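Long-range contact in putative citrate lyase, alfa subunit (Streptococcus mutans, PDB 2HJ0), which is a putative citrate lyase alpha subunit of the CitF family, built around two large mixed beta sheets: residues P415-R420 and Y478-N483. Numbering follows the deposited sequence.
Sequences PLVRGR and YAIVGN
Val481 pushes its side chain into the bend of segment 415-420, where its CG1 overlaps the side chain of Val417 and the turn that follows. The two valines point at each other tip to tip, with CG1 of Val481 3.4 Å from CG1 of Val417. The same Val481 methyl also lies against the carbonyl of Gly419, while CB of Val481 comes to 3.4 Å from the backbone O of Arg420.

Beside this pair, Ile480 sets CD1 against Leu416 and Val417. Its CD1 meets CD2 of Leu416 at 3.7 Å, the two side chains crossing at roughly a right angle, whereas Ile480 and Val417 run past one another in opposite directions, the CG2 branch of Val417 touching CD1 of Ile480. In Val417, CG1 stands anti to the backbone N (chi1 171°), which divides its branches between Val481 and Ile480.

Arg420 lies at the solvent-exposed edge. Bends at chi2 and chi3 fold its chain back over the helix terminus, bringing NH1 3.4 Å from CA of Val481 and placing one guanidinium face over CG1 of Val481, off centre. NH1 also approaches Ile480 O obliquely at 3.6 Å, without a hydrogen bond.

The contact joins the hairpin of strands 417-418 and 421-422 to the C-terminal end of helix 470-481, which Gly482 terminates with positive phi. Leu416 continues inward onto Leu473. With no hydrogen bond between the segments, their direct attachment rests mainly on van der Waals packing, partly between apolar side chains and partly against backbone carbonyls and the guanidinium. The Arg420 charge near the helix C-terminus may add a modest attraction, though this residue also meets a crystal neighbour, which makes its pose weaker evidence.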
loop_
_atom_site.group_PDB
_atom_site.type_symbol
_atom_site.label_atom_id
_atom_site.label_comp_id
_atom_site.label_asym_id
_atom_site.label_seq_id
_atom_site.Cartn_x
_atom_site.Cartn_y
_atom_site.Cartn_z
ATOM N N PRO A 415 26.881 -9.579 -27.839
ATOM C CA PRO A 415 27.849 -9.826 -28.909
ATOM C C PRO A 415 29.121 -10.449 -28.367
ATOM O O PRO A 415 29.486 -10.251 -27.211
ATOM C CB PRO A 415 28.071 -8.445 -29.510
ATOM C CG PRO A 415 27.809 -7.539 -28.364
ATOM C CD PRO A 415 26.594 -8.141 -27.726
ATOM N N LEU A 416 29.776 -11.229 -29.214
ATOM C CA LEU A 416 30.999 -11.907 -28.856
ATOM C C LEU A 416 32.065 -10.897 -28.454
ATOM O O LEU A 416 32.822 -11.117 -27.512
ATOM C CB LEU A 416 31.471 -12.730 -30.045
ATOM C CG LEU A 416 32.391 -13.906 -29.746
ATOM C CD1 LEU A 416 31.703 -14.866 -28.783
ATOM C CD2 LEU A 416 32.737 -14.615 -31.052
ATOM N N VAL A 417 32.112 -9.777 -29.167
ATOM C CA VAL A 417 33.088 -8.729 -28.889
ATOM C C VAL A 417 32.512 -7.346 -29.186
ATOM O O VAL A 417 31.624 -7.204 -30.025
ATOM C CB VAL A 417 34.362 -8.950 -29.742
ATOM C CG1 VAL A 417 35.284 -7.769 -29.622
ATOM C CG2 VAL A 417 35.080 -10.207 -29.289
ATOM N N ARG A 418 32.998 -6.340 -28.466
ATOM C CA ARG A 418 32.576 -4.956 -28.671
ATOM C C ARG A 418 33.843 -4.170 -28.982
ATOM O O ARG A 418 34.668 -3.919 -28.100
ATOM C CB ARG A 418 31.904 -4.380 -27.421
ATOM C CG ARG A 418 30.495 -4.875 -27.165
ATOM C CD ARG A 418 29.799 -4.002 -26.135
ATOM N NE ARG A 418 28.418 -4.415 -25.931
ATOM C CZ ARG A 418 28.047 -5.490 -25.241
ATOM N NH1 ARG A 418 28.962 -6.273 -24.675
ATOM N NH2 ARG A 418 26.753 -5.786 -25.123
ATOM N N GLY A 419 34.010 -3.801 -30.248
ATOM C CA GLY A 419 35.197 -3.063 -30.633
ATOM C C GLY A 419 36.426 -3.914 -30.388
ATOM O O GLY A 419 36.586 -4.970 -30.994
ATOM N N ARG A 420 37.296 -3.460 -29.495
ATOM C CA ARG A 420 38.516 -4.192 -29.171
ATOM C C ARG A 420 38.384 -4.883 -27.825
ATOM O O ARG A 420 39.342 -5.447 -27.308
ATOM C CB ARG A 420 39.702 -3.226 -29.131
ATOM C CG ARG A 420 40.338 -3.005 -30.469
ATOM C CD ARG A 420 41.126 -4.226 -30.851
ATOM N NE ARG A 420 40.906 -4.583 -32.240
ATOM C CZ ARG A 420 41.373 -5.690 -32.798
ATOM N NH1 ARG A 420 42.089 -6.541 -32.064
ATOM N NH2 ARG A 420 41.118 -5.944 -34.082
ATOM N N TYR A 478 38.884 -14.347 -27.882
ATOM C CA TYR A 478 40.308 -14.053 -27.828
ATOM C C TYR A 478 40.898 -14.079 -29.235
ATOM O O TYR A 478 41.852 -13.362 -29.535
ATOM C CB TYR A 478 41.024 -15.068 -26.923
ATOM C CG TYR A 478 42.526 -15.169 -27.137
ATOM C CD1 TYR A 478 43.056 -16.026 -28.105
ATOM C CD2 TYR A 478 43.417 -14.383 -26.394
ATOM C CE1 TYR A 478 44.435 -16.097 -28.331
ATOM C CE2 TYR A 478 44.797 -14.446 -26.612
ATOM C CZ TYR A 478 45.298 -15.303 -27.581
ATOM O OH TYR A 478 46.656 -15.354 -27.807
ATOM N N ALA A 479 40.324 -14.898 -30.105
ATOM C CA ALA A 479 40.821 -14.991 -31.470
ATOM C C ALA A 479 40.384 -13.811 -32.326
ATOM O O ALA A 479 40.620 -13.798 -33.528
ATOM C CB ALA A 479 40.356 -16.289 -32.108
ATOM N N ILE A 480 39.757 -12.816 -31.712
ATOM C CA ILE A 480 39.304 -11.661 -32.466
ATOM C C ILE A 480 40.002 -10.381 -32.035
ATOM O O ILE A 480 40.466 -9.617 -32.877
ATOM C CB ILE A 480 37.792 -11.471 -32.316
ATOM C CG1 ILE A 480 37.076 -12.749 -32.744
ATOM C CG2 ILE A 480 37.327 -10.303 -33.162
ATOM C CD1 ILE A 480 35.583 -12.694 -32.548
ATOM N N VAL A 481 40.071 -10.153 -30.727
ATOM C CA VAL A 481 40.699 -8.952 -30.187
ATOM C C VAL A 481 41.902 -9.278 -29.317
ATOM O O VAL A 481 42.431 -8.410 -28.629
ATOM C CB VAL A 481 39.704 -8.131 -29.345
ATOM C CG1 VAL A 481 38.598 -7.605 -30.226
ATOM C CG2 VAL A 481 39.144 -8.990 -28.222
ATOM N N GLY A 482 42.329 -10.533 -29.347
ATOM C CA GLY A 482 43.479 -10.942 -28.561
ATOM C C GLY A 482 43.261 -10.809 -27.072
ATOM O O GLY A 482 42.253 -10.261 -26.626
ATOM N N ASN A 483 44.210 -11.310 -26.294
ATOM C CA ASN A 483 44.089 -11.234 -24.853
ATOM C C ASN A 483 44.093 -9.765 -24.436
ATOM O O ASN A 483 44.972 -8.999 -24.824
ATOM C CB ASN A 483 45.240 -11.979 -24.186
ATOM C CG ASN A 483 44.943 -12.320 -22.745
ATOM O OD1 ASN A 483 44.629 -11.440 -21.939
ATOM N ND2 ASN A 483 45.033 -13.607 -22.410
#